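Local coordinates for protein anthranilate-CoA ligase (Stigmatella aurantiaca, PDB 4WV3) that belongs to the AMP-binding enzyme family of the ANL superfamily and combines a large N-terminal AMP-binding region with a smaller C-terminal domain, at residues A[67-72]-A[215-220]; A[230-233]-A[237-240]; A[315-320]-A[397-402]; A[345-350]-A[390-395]. All coordinates share one frame; numbering follows the deposited sequence.

Contact 1 (A[67-72]-A[215-220]); sequences TLDSAE and LAKLFF. With 3UK (5'-O-[(S)-[(2-aminobenzoyl)oxy](hydroxy)phosphoryl]adenosine), chain C.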
# COMPACT_ATOMS: atom_id res chain seq x y z
N THR A 67 -0.09 -14.65 -6.49
CA THR A 67 0.44 -15.59 -5.51
C THR A 67 0.87 -14.88 -4.23
O THR A 67 0.91 -13.65 -4.17
CB THR A 67 1.61 -16.41 -6.08
OG1 THR A 67 2.11 -17.30 -5.07
CG2 THR A 67 2.74 -15.49 -6.54
N LEU A 68 1.18 -15.67 -3.21
CA LEU A 68 1.58 -15.15 -1.91
C LEU A 68 2.92 -14.43 -1.97
O LEU A 68 3.71 -14.65 -2.89
CB LEU A 68 1.65 -16.28 -0.89
CG LEU A 68 0.44 -17.21 -0.81
CD1 LEU A 68 0.73 -18.40 0.10
CD2 LEU A 68 -0.78 -16.45 -0.32
N ASP A 69 3.18 -13.57 -0.99
CA ASP A 69 4.49 -12.94 -0.85
C ASP A 69 5.48 -14.08 -0.71
O ASP A 69 5.46 -14.82 0.27
CB ASP A 69 4.52 -11.99 0.35
CG ASP A 69 4.00 -10.60 -0.00
OD1 ASP A 69 3.23 -10.48 -0.97
OD2 ASP A 69 4.37 -9.64 0.70
N SER A 70 6.35 -14.23 -1.71
CA SER A 70 7.25 -15.37 -1.76
C SER A 70 8.40 -15.12 -2.73
O SER A 70 8.44 -14.10 -3.42
CB SER A 70 6.54 -16.66 -2.13
OG SER A 70 5.85 -16.52 -3.37
N ALA A 71 9.32 -16.07 -2.79
CA ALA A 71 10.44 -16.01 -3.72
C ALA A 71 9.92 -16.10 -5.16
O ALA A 71 10.45 -15.45 -6.06
CB ALA A 71 11.42 -17.13 -3.45
N GLU A 72 8.88 -16.91 -5.35
CA GLU A 72 8.31 -17.11 -6.68
C GLU A 72 7.61 -15.86 -7.20
O GLU A 72 7.53 -15.65 -8.41
CB GLU A 72 7.34 -18.30 -6.68
CG GLU A 72 8.00 -19.66 -6.54
CD GLU A 72 8.41 -19.97 -5.12
OE1 GLU A 72 7.96 -19.26 -4.19
OE2 GLU A 72 9.19 -20.93 -4.92
N LEU A 215 4.56 -5.75 6.14
CA LEU A 215 3.35 -6.55 6.27
C LEU A 215 2.51 -6.35 5.01
O LEU A 215 1.76 -7.23 4.61
CB LEU A 215 2.56 -6.15 7.51
CG LEU A 215 1.33 -6.99 7.83
CD1 LEU A 215 1.70 -8.46 7.88
CD2 LEU A 215 0.69 -6.55 9.13
N ALA A 216 2.67 -5.19 4.39
CA ALA A 216 2.03 -4.88 3.12
C ALA A 216 2.51 -5.85 2.04
O ALA A 216 3.70 -6.12 1.93
CB ALA A 216 2.31 -3.45 2.71
N LYS A 217 1.57 -6.35 1.25
CA LYS A 217 1.88 -7.35 0.24
C LYS A 217 2.53 -6.74 -1.00
O LYS A 217 2.57 -5.52 -1.15
CB LYS A 217 0.62 -8.13 -0.15
CG LYS A 217 -0.02 -8.87 1.01
CD LYS A 217 0.94 -9.86 1.63
CE LYS A 217 0.27 -10.66 2.73
NZ LYS A 217 1.19 -11.68 3.30
N LEU A 218 3.02 -7.60 -1.88
CA LEU A 218 3.76 -7.16 -3.06
C LEU A 218 2.86 -6.65 -4.20
O LEU A 218 3.36 -6.05 -5.15
CB LEU A 218 4.69 -8.27 -3.56
CG LEU A 218 5.86 -8.60 -2.62
CD1 LEU A 218 6.58 -9.86 -3.06
CD2 LEU A 218 6.82 -7.43 -2.52
N PHE A 219 1.56 -6.89 -4.10
CA PHE A 219 0.63 -6.32 -5.07
C PHE A 219 0.27 -4.89 -4.69
O PHE A 219 -0.21 -4.11 -5.51
CB PHE A 219 -0.62 -7.19 -5.27
CG PHE A 219 -1.38 -7.48 -4.00
CD1 PHE A 219 -2.24 -6.53 -3.45
CD2 PHE A 219 -1.26 -8.71 -3.37
CE1 PHE A 219 -2.94 -6.80 -2.29
CE2 PHE A 219 -1.97 -8.99 -2.22
CZ PHE A 219 -2.81 -8.03 -1.68
N PHE A 220 0.51 -4.55 -3.42
CA PHE A 220 0.35 -3.20 -2.92
C PHE A 220 1.67 -2.46 -3.13
O PHE A 220 2.70 -2.88 -2.60
CB PHE A 220 -0.01 -3.24 -1.44
CG PHE A 220 -0.49 -1.92 -0.88
CD1 PHE A 220 -0.82 -0.87 -1.72
CD2 PHE A 220 -0.59 -1.74 0.49
CE1 PHE A 220 -1.26 0.33 -1.20
CE2 PHE A 220 -1.02 -0.54 1.01
CZ PHE A 220 -1.36 0.50 0.16
C10 3UK C . -4.49 7.25 1.57
C15 3UK C . -2.92 7.98 3.36
C17 3UK C . -3.03 9.49 5.18
C21 3UK C . -4.65 8.52 0.78
C26 3UK C . 0.14 3.93 -0.71
C28 3UK C . 2.08 4.52 0.59
O01 3UK C . -2.11 3.47 0.05
C02 3UK C . -1.42 3.82 -0.88
O03 3UK C . -1.95 3.77 -2.21
P04 3UK C . -3.50 3.52 -2.47
O05 3UK C . -3.74 3.48 -4.01
O06 3UK C . -4.41 4.69 -1.85
C07 3UK C . -3.85 5.99 -1.65
C08 3UK C . -4.73 6.73 -0.67
O09 3UK C . -4.56 6.17 0.65
N11 3UK C . -3.23 7.23 2.25
C12 3UK C . -2.15 6.46 1.90
N13 3UK C . -1.15 6.72 2.79
C14 3UK C . -1.60 7.66 3.70
N16 3UK C . -3.61 8.89 4.10
N18 3UK C . -1.78 9.23 5.55
C19 3UK C . -1.04 8.34 4.87
N20 3UK C . 0.29 8.07 5.28
O22 3UK C . -6.00 8.95 0.85
C23 3UK C . -4.32 8.14 -0.58
O24 3UK C . -5.07 8.94 -1.51
O25 3UK C . -3.90 2.18 -1.88
C27 3UK C . 0.67 4.43 0.45
C29 3UK C . 2.94 4.10 -0.47
C30 3UK C . 2.41 3.61 -1.64
C31 3UK C . 1.00 3.51 -1.78
N32 3UK C . 0.43 2.99 -3.02
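The carboxylate of Asp69 overlaps the aliphatic part of the Lys217 side chain and reaches the backbone amide of Leu218. Its OD1 accepts a hydrogen bond from Leu218 N at 3.0 Å, with an N-H...O angle of 158°. The amide meets OD1 on the syn side, 15° out of the carboxylate plane. OD2 lies against the backbone of the residue before, 3.4 Å from Lys217 CA. The Lys217 chain bends at its second torsion (chi2 -59°), and this folds CD back to 3.5 Å from Asp69 OD1. Beyond the bend the lysine is extended, and its NZ bonds to the carbonyl O of Gly243. NZ and Asp69 OD2 stay 4.6 Å apart, too far for a salt bridge. Leu218 adds an apolar side, with CG 3.6 Å from Asp69 OD1. On the 215-220 side, Lys217 CB sits over one face of the Phe219 ring, toward its rim.

Both segments lead into helices. Ser70 is the N-cap residue of helix 71-83, and its OG bonds to Leu68 O. Phe220 is the N-cap residue of helix 221-234 and belongs to the ligand pocket. The edge of its ring faces the bound 5'-O-[(S)-[(2-aminobenzoyl)oxy](hydroxy)phosphoryl]adenosine, with CZ 3.1 Å from O01 in the ring plane. The contact thus joins the start of helix 71-83 to the loop that carries this pocket residue. Asp69 is buried, and its carboxylate faces a backbone N-H, with the Lys217 ammonium group nearby though not in contact. Such surroundings would probably favour the charged form of the aspartate.

Contact 2 (A[230-233]-A[237-240]); sequences FPWY and SCVL
Helix 221-234 leads through a short link into strand 237-239, and the two backbones come closest at Pro231 and Ser237, whose CA atoms are 6.2 Å apart. This is the second half of a beta-alpha-beta unit that starts with strand 211-214. Strand 237-239 lies in the mixed sheet between strands 27-30 and 211-214 and is parallel to both. The helix is kinked at Pro231, whose N makes no bond to the preceding turn.

The side chains of Pro231 and Trp232 cover Ser237 and Cys238. Pro231 CB rests 3.9 Å from Ser237 O, and its CG is 4.3 Å from Cys238 CB. Cys238 SG stands between its own backbone N and carbonyl carbon (chi1 64°), and there it meets the indole of Trp232. The sulfur is 4.5 Å from the centroid of the five-membered ring and 52° off the ring normal. This is an oblique sulfur-aromatic contact. The edge of the same ring comes near Ser237 CA. The Ser237 side chain starts away from the helix, and its OG bonds to Arg211 NE. The contact is buried and packs the end of the helix on the strand that follows.

Trp232 NE1 makes a weak hydrogen bond to Ala28 O on the neighbouring strand 27-30, and it is also the indole atom nearest the sulfur, 3.7 Å from Cys238 SG.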
# COMPACT_ATOMS: atom_id res chain seq x y z
N PHE A 230 12.83 -0.70 -3.39
CA PHE A 230 13.66 0.26 -2.66
C PHE A 230 14.91 -0.37 -2.02
O PHE A 230 16.01 0.16 -2.20
CB PHE A 230 12.85 1.05 -1.62
CG PHE A 230 11.70 1.84 -2.19
CD1 PHE A 230 11.51 1.96 -3.56
CD2 PHE A 230 10.80 2.47 -1.35
CE1 PHE A 230 10.45 2.68 -4.08
CE2 PHE A 230 9.74 3.20 -1.86
CZ PHE A 230 9.57 3.31 -3.23
N PRO A 231 14.76 -1.48 -1.28
CA PRO A 231 15.97 -2.04 -0.66
C PRO A 231 16.96 -2.62 -1.67
O PRO A 231 18.17 -2.49 -1.48
CB PRO A 231 15.43 -3.16 0.24
CG PRO A 231 14.12 -3.53 -0.37
CD PRO A 231 13.56 -2.24 -0.88
N TRP A 232 16.46 -3.26 -2.73
CA TRP A 232 17.34 -3.85 -3.74
C TRP A 232 18.04 -2.78 -4.58
O TRP A 232 19.07 -3.04 -5.19
CB TRP A 232 16.56 -4.82 -4.63
CG TRP A 232 16.29 -6.14 -3.98
CD1 TRP A 232 16.41 -6.44 -2.65
CD2 TRP A 232 15.85 -7.35 -4.62
NE1 TRP A 232 16.08 -7.75 -2.43
CE2 TRP A 232 15.73 -8.33 -3.62
CE3 TRP A 232 15.55 -7.69 -5.94
CZ2 TRP A 232 15.32 -9.63 -3.89
CZ3 TRP A 232 15.14 -8.98 -6.21
CH2 TRP A 232 15.03 -9.94 -5.20
N TYR A 233 17.47 -1.58 -4.59
CA TYR A 233 18.05 -0.46 -5.31
C TYR A 233 19.38 -0.04 -4.67
O TYR A 233 20.25 0.50 -5.35
CB TYR A 233 17.07 0.71 -5.34
CG TYR A 233 17.59 1.95 -6.05
CD1 TYR A 233 17.69 1.99 -7.43
CD2 TYR A 233 17.96 3.08 -5.32
CE1 TYR A 233 18.16 3.12 -8.08
CE2 TYR A 233 18.43 4.21 -5.96
CZ TYR A 233 18.53 4.23 -7.34
OH TYR A 233 19.00 5.36 -7.97
N SER A 237 18.63 -6.19 1.80
CA SER A 237 17.85 -7.41 1.70
C SER A 237 16.41 -7.17 2.14
O SER A 237 16.10 -6.14 2.74
CB SER A 237 18.48 -8.52 2.53
OG SER A 237 18.56 -8.15 3.90
N CYS A 238 15.52 -8.12 1.85
CA CYS A 238 14.12 -7.99 2.22
C CYS A 238 13.55 -9.29 2.79
O CYS A 238 14.08 -10.37 2.54
CB CYS A 238 13.28 -7.55 1.01
SG CYS A 238 13.23 -8.74 -0.35
N VAL A 239 12.48 -9.16 3.57
CA VAL A 239 11.83 -10.31 4.19
C VAL A 239 10.37 -10.41 3.74
O VAL A 239 9.62 -9.44 3.83
CB VAL A 239 11.88 -10.22 5.73
CG1 VAL A 239 11.20 -11.42 6.36
CG2 VAL A 239 13.32 -10.10 6.20
N LEU A 240 9.98 -11.58 3.25
CA LEU A 240 8.64 -11.78 2.71
C LEU A 240 7.79 -12.71 3.58
O LEU A 240 8.20 -13.83 3.89
CB LEU A 240 8.72 -12.32 1.28
CG LEU A 240 9.58 -11.51 0.31
CD1 LEU A 240 9.60 -12.16 -1.07
CD2 LEU A 240 9.08 -10.07 0.21

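Contact 3 (A[315-320]-A[397-402]); sequences DGIGCT and DKYFVD. With 3UK (5'-O-[(S)-[(2-aminobenzoyl)oxy](hydroxy)phosphoryl]adenosine), chain C.
This contact forms part of the nucleotide pocket of the ANL fold. Strand 313-318 gives one side. Asp397, the last residue of the Thr-Gly-Asp signature of the superfamily, comes from strand 392-401. The backbones are far apart, with Ile317 CA and Asp397 CA 10.2 Å from each other, so side chains bridge the gap.

Ile317 reaches across with CG1 anti to its backbone N (chi1 175°). Its CD1 lies 3.5 Å from Asp397 OD2 and 3.7 Å from Tyr399 CE1, and its CG2 touches the tyrosine hydroxyl. Tyr399 approaches from the opposite direction, and its OH bonds to Ser339 OG. Ile317 CG1 also packs on the purine of the bound 5'-O-[(S)-[(2-aminobenzoyl)oxy](hydroxy)phosphoryl]adenosine, 3.6 Å from C14.

Both segments bond to the same ligand. Its N20 donates to Asp315 OD1 at 3.0 Å and more weakly to Gly316 O. Thr320 grips the phosphate oxygen O05 through both N and OG1. Asp397 bonds to the ribose hydroxyls. Thr395 OG1 bonds to Asp397 OD2 and His409 NE2 to Asp397 OD1. Ligand O24 donates to Asp397 OD2 at 2.6 Å.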
# COMPACT_ATOMS: atom_id res chain seq x y z
N ASP A 315 5.74 8.12 9.18
CA ASP A 315 4.46 8.17 8.48
C ASP A 315 4.57 9.02 7.22
O ASP A 315 5.06 10.15 7.25
CB ASP A 315 3.37 8.73 9.39
CG ASP A 315 2.01 8.80 8.71
OD1 ASP A 315 1.72 7.93 7.86
OD2 ASP A 315 1.23 9.72 9.03
N GLY A 316 4.10 8.47 6.10
CA GLY A 316 4.12 9.17 4.83
C GLY A 316 2.99 8.74 3.93
O GLY A 316 2.64 7.55 3.88
N ILE A 317 2.39 9.69 3.22
CA ILE A 317 1.29 9.37 2.32
C ILE A 317 1.76 9.10 0.90
O ILE A 317 2.52 9.87 0.32
CB ILE A 317 0.20 10.47 2.32
CG1 ILE A 317 -0.87 10.16 1.27
CG2 ILE A 317 0.80 11.84 2.06
CD1 ILE A 317 -1.94 11.23 1.14
N GLY A 318 1.31 7.98 0.35
CA GLY A 318 1.57 7.64 -1.03
C GLY A 318 0.31 7.13 -1.68
O GLY A 318 -0.69 6.88 -1.01
N CYS A 319 0.34 6.97 -3.00
CA CYS A 319 -0.78 6.41 -3.73
C CYS A 319 -0.26 5.58 -4.89
O CYS A 319 0.88 5.74 -5.31
CB CYS A 319 -1.73 7.50 -4.22
SG CYS A 319 -1.02 8.65 -5.42
N THR A 320 -1.10 4.68 -5.39
CA THR A 320 -0.69 3.79 -6.47
C THR A 320 -0.46 4.56 -7.77
O THR A 320 0.37 4.18 -8.59
CB THR A 320 -1.72 2.66 -6.68
OG1 THR A 320 -2.02 2.05 -5.42
CG2 THR A 320 -1.19 1.61 -7.64
N ASP A 397 -7.68 13.64 -1.82
CA ASP A 397 -7.46 13.83 -0.39
C ASP A 397 -7.65 15.29 0.03
O ASP A 397 -7.37 16.21 -0.73
CB ASP A 397 -6.06 13.36 0.01
CG ASP A 397 -5.91 11.86 -0.07
OD1 ASP A 397 -6.75 11.15 0.51
OD2 ASP A 397 -4.95 11.40 -0.72
N LYS A 398 -8.11 15.48 1.26
CA LYS A 398 -8.19 16.80 1.86
C LYS A 398 -7.07 16.97 2.88
O LYS A 398 -6.89 16.13 3.76
CB LYS A 398 -9.55 17.01 2.53
CG LYS A 398 -10.68 17.38 1.57
CD LYS A 398 -10.44 18.75 0.95
CE LYS A 398 -11.71 19.30 0.30
NZ LYS A 398 -12.21 18.43 -0.80
N TYR A 399 -6.31 18.05 2.74
CA TYR A 399 -5.18 18.31 3.63
C TYR A 399 -5.17 19.76 4.08
O TYR A 399 -5.76 20.63 3.45
CB TYR A 399 -3.86 18.00 2.91
CG TYR A 399 -3.26 16.65 3.22
CD1 TYR A 399 -3.70 15.51 2.57
CD2 TYR A 399 -2.24 16.52 4.16
CE1 TYR A 399 -3.14 14.27 2.85
CE2 TYR A 399 -1.68 15.29 4.44
CZ TYR A 399 -2.14 14.17 3.78
OH TYR A 399 -1.59 12.93 4.05
N PHE A 400 -4.49 20.02 5.19
CA PHE A 400 -4.19 21.38 5.61
C PHE A 400 -2.78 21.45 6.18
O PHE A 400 -2.24 20.44 6.63
CB PHE A 400 -5.23 21.92 6.60
CG PHE A 400 -5.20 21.25 7.95
CD1 PHE A 400 -4.44 21.76 8.98
CD2 PHE A 400 -5.96 20.11 8.18
CE1 PHE A 400 -4.42 21.15 10.22
CE2 PHE A 400 -5.94 19.50 9.42
CZ PHE A 400 -5.17 20.02 10.44
N VAL A 401 -2.19 22.63 6.16
CA VAL A 401 -0.80 22.79 6.57
C VAL A 401 -0.67 23.52 7.91
O VAL A 401 -1.35 24.51 8.16
CB VAL A 401 0.01 23.55 5.50
CG1 VAL A 401 1.49 23.59 5.87
CG2 VAL A 401 -0.16 22.88 4.14
N ASP A 402 0.21 23.01 8.77
CA ASP A 402 0.52 23.63 10.05
C ASP A 402 1.08 25.04 9.88
O ASP A 402 1.38 25.48 8.78
CB ASP A 402 1.54 22.79 10.81
CG ASP A 402 0.89 21.77 11.72
OD1 ASP A 402 -0.35 21.62 11.65
OD2 ASP A 402 1.61 21.11 12.49
C10 3UK C . -4.49 7.25 1.57
C15 3UK C . -2.92 7.98 3.36
C17 3UK C . -3.03 9.49 5.18
C21 3UK C . -4.65 8.52 0.78
C26 3UK C . 0.14 3.93 -0.71
C28 3UK C . 2.08 4.52 0.59
O01 3UK C . -2.11 3.47 0.05
C02 3UK C . -1.42 3.82 -0.88
O03 3UK C . -1.95 3.77 -2.21
P04 3UK C . -3.50 3.52 -2.47
O05 3UK C . -3.74 3.48 -4.01
O06 3UK C . -4.41 4.69 -1.85
C07 3UK C . -3.85 5.99 -1.65
C08 3UK C . -4.73 6.73 -0.67
O09 3UK C . -4.56 6.17 0.65
N11 3UK C . -3.23 7.23 2.25
C12 3UK C . -2.15 6.46 1.90
N13 3UK C . -1.15 6.72 2.79
C14 3UK C . -1.60 7.66 3.70
N16 3UK C . -3.61 8.89 4.10
N18 3UK C . -1.78 9.23 5.55
C19 3UK C . -1.04 8.34 4.87
N20 3UK C . 0.29 8.07 5.28
O22 3UK C . -6.00 8.95 0.85
C23 3UK C . -4.32 8.14 -0.58
O24 3UK C . -5.07 8.94 -1.51
O25 3UK C . -3.90 2.18 -1.88
C27 3UK C . 0.67 4.43 0.45
C29 3UK C . 2.94 4.10 -0.47
C30 3UK C . 2.41 3.61 -1.64
C31 3UK C . 1.00 3.51 -1.78
N32 3UK C . 0.43 2.99 -3.02

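Contact 4 (A[345-350]-A[390-395]); sequences GYELKL and GEWLAT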
# COMPACT_ATOMS: atom_id res chain seq x y z
N GLY A 345 11.57 16.82 -5.06
CA GLY A 345 11.33 16.20 -6.35
C GLY A 345 9.84 16.14 -6.62
O GLY A 345 9.40 16.06 -7.77
N TYR A 346 9.06 16.17 -5.55
CA TYR A 346 7.61 16.21 -5.63
C TYR A 346 7.10 17.59 -5.22
O TYR A 346 7.50 18.12 -4.18
CB TYR A 346 6.99 15.14 -4.73
CG TYR A 346 7.26 13.72 -5.18
CD1 TYR A 346 7.21 13.38 -6.53
CD2 TYR A 346 7.57 12.73 -4.27
CE1 TYR A 346 7.45 12.08 -6.94
CE2 TYR A 346 7.81 11.43 -4.67
CZ TYR A 346 7.75 11.11 -6.01
OH TYR A 346 8.00 9.82 -6.42
N GLU A 347 6.24 18.17 -6.04
CA GLU A 347 5.71 19.50 -5.79
C GLU A 347 4.24 19.43 -5.40
O GLU A 347 3.44 18.78 -6.08
CB GLU A 347 5.92 20.39 -7.02
CG GLU A 347 5.63 21.86 -6.79
CD GLU A 347 6.02 22.71 -7.98
OE1 GLU A 347 6.86 22.26 -8.79
OE2 GLU A 347 5.48 23.83 -8.11
N LEU A 348 3.88 20.11 -4.31
CA LEU A 348 2.53 20.03 -3.76
C LEU A 348 1.74 21.31 -3.97
O LEU A 348 2.30 22.38 -4.21
CB LEU A 348 2.60 19.73 -2.26
CG LEU A 348 2.63 18.28 -1.77
CD1 LEU A 348 3.37 17.36 -2.72
CD2 LEU A 348 3.29 18.27 -0.40
N LYS A 349 0.44 21.19 -3.89
CA LYS A 349 -0.49 22.29 -4.06
C LYS A 349 -1.82 21.99 -3.35
O LYS A 349 -2.28 20.92 -3.44
CB LYS A 349 -0.71 22.51 -5.54
CG LYS A 349 -1.16 23.89 -5.91
CD LYS A 349 -0.84 24.22 -7.33
CE LYS A 349 -1.73 23.50 -8.26
NZ LYS A 349 -1.83 24.24 -9.51
N LEU A 350 -2.37 22.92 -2.59
CA LEU A 350 -3.69 22.75 -2.00
C LEU A 350 -4.69 23.74 -2.59
O LEU A 350 -4.52 24.95 -2.47
CB LEU A 350 -3.64 22.90 -0.48
CG LEU A 350 -2.83 21.84 0.27
CD1 LEU A 350 -2.90 22.08 1.77
CD2 LEU A 350 -3.33 20.44 -0.07
N GLY A 390 -2.92 17.21 -16.12
CA GLY A 390 -1.69 17.75 -16.66
C GLY A 390 -0.49 17.39 -15.81
O GLY A 390 -0.21 16.21 -15.60
N GLU A 391 0.22 18.40 -15.33
CA GLU A 391 1.37 18.18 -14.46
C GLU A 391 0.96 17.91 -13.03
O GLU A 391 1.79 17.57 -12.18
CB GLU A 391 2.32 19.38 -14.50
CG GLU A 391 3.13 19.51 -15.78
CD GLU A 391 4.30 20.47 -15.63
OE1 GLU A 391 4.18 21.63 -16.07
OE2 GLU A 391 5.33 20.06 -15.06
N TRP A 392 -0.33 18.08 -12.74
CA TRP A 392 -0.84 17.92 -11.39
C TRP A 392 -1.71 16.67 -11.23
O TRP A 392 -2.56 16.38 -12.07
CB TRP A 392 -1.61 19.16 -10.95
CG TRP A 392 -0.75 20.38 -10.87
CD1 TRP A 392 -0.64 21.37 -11.79
CD2 TRP A 392 0.14 20.73 -9.80
NE1 TRP A 392 0.26 22.32 -11.37
CE2 TRP A 392 0.75 21.95 -10.15
CE3 TRP A 392 0.48 20.12 -8.58
CZ2 TRP A 392 1.68 22.58 -9.32
CZ3 TRP A 392 1.40 20.75 -7.77
CH2 TRP A 392 1.99 21.97 -8.14
N LEU A 393 -1.47 15.94 -10.15
CA LEU A 393 -2.20 14.71 -9.87
C LEU A 393 -3.16 14.90 -8.70
O LEU A 393 -2.75 15.25 -7.60
CB LEU A 393 -1.22 13.58 -9.55
CG LEU A 393 -1.84 12.24 -9.13
CD1 LEU A 393 -2.63 11.64 -10.27
CD2 LEU A 393 -0.76 11.28 -8.66
N ALA A 394 -4.45 14.66 -8.95
CA ALA A 394 -5.45 14.73 -7.90
C ALA A 394 -5.55 13.39 -7.18
O ALA A 394 -5.87 12.37 -7.79
CB ALA A 394 -6.80 15.13 -8.48
N THR A 395 -5.28 13.40 -5.88
CA THR A 395 -5.28 12.16 -5.09
C THR A 395 -6.64 11.90 -4.45
O THR A 395 -6.91 10.79 -3.98
CB THR A 395 -4.20 12.18 -4.00
OG1 THR A 395 -4.44 13.28 -3.10
CG2 THR A 395 -2.82 12.33 -4.61
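Lys349 lies across one face of the Trp392 indole, the two side chains crossing at about a right angle. Trp392 CG stands beside the backbone N, anti to the carbonyl carbon (chi1 -64°), which brings the indole against Lys349. The lysine leaves its backbone with CG anti to N and runs on over the six-membered ring. CB is 3.5 Å from Trp392 CZ3, and CD is 3.6 Å from Trp392 CZ2. The chain then bends at its third torsion (chi3 73°), which keeps its end close above the ring. CE makes a CH-pi contact, 3.6 Å from the centroid of the six-membered ring. NZ goes on to the five-membered ring in a cation-pi contact, 3.6 Å from its centroid. NZ also comes near Trp392 NE1, but both are donors and no hydrogen bond forms.

Glu347 meets the far end of the indole. Its chain is extended, and CG lies 3.9 Å from Trp392 CH2. The carboxylate is nearly perpendicular to the ring. The backbone joins in as well, with Glu347 O 3.3 Å from Trp392 CZ3.

Strands 347-350 and 392-395 are not neighbours in the antiparallel sheet. Strand 364-369 runs between them, and their axes are 8.6 Å apart and cross at 58°. Lys349, Glu347 and Trp392 therefore meet over the middle strand, where Trp392 also touches Arg369. Arg369 pairs with Glu391 OE2 and, weakly and at long range, with Glu347 OE1. The contact is at the surface. The ammonium group probably gains from the electron-rich indole face, while the aliphatic part of the lysine covers the ring.

How the contacts relate
From the N terminus, contact 1 closes a loop of about 140 residues and joins the start of helix 71-83 to the loop before helix 221-234. Contact 2 follows at the end of that helix, closing only a short turn. The two touch where Leu240 packs on Leu218, Asp69 and Ser70. Contact 3 then spans a long loop, from strand 313-318 of the mixed sheet to strand 392-401 of the antiparallel sheet. Contact 4 is nested inside that loop and links strands 347-351 and 392-401 within that sheet. Leu350 of contact 4 packs on Tyr399 and Val401 of contact 3. Contacts 1 and 3 do not touch, and their centres are about 25 Å apart, but both reach the same bound ligand.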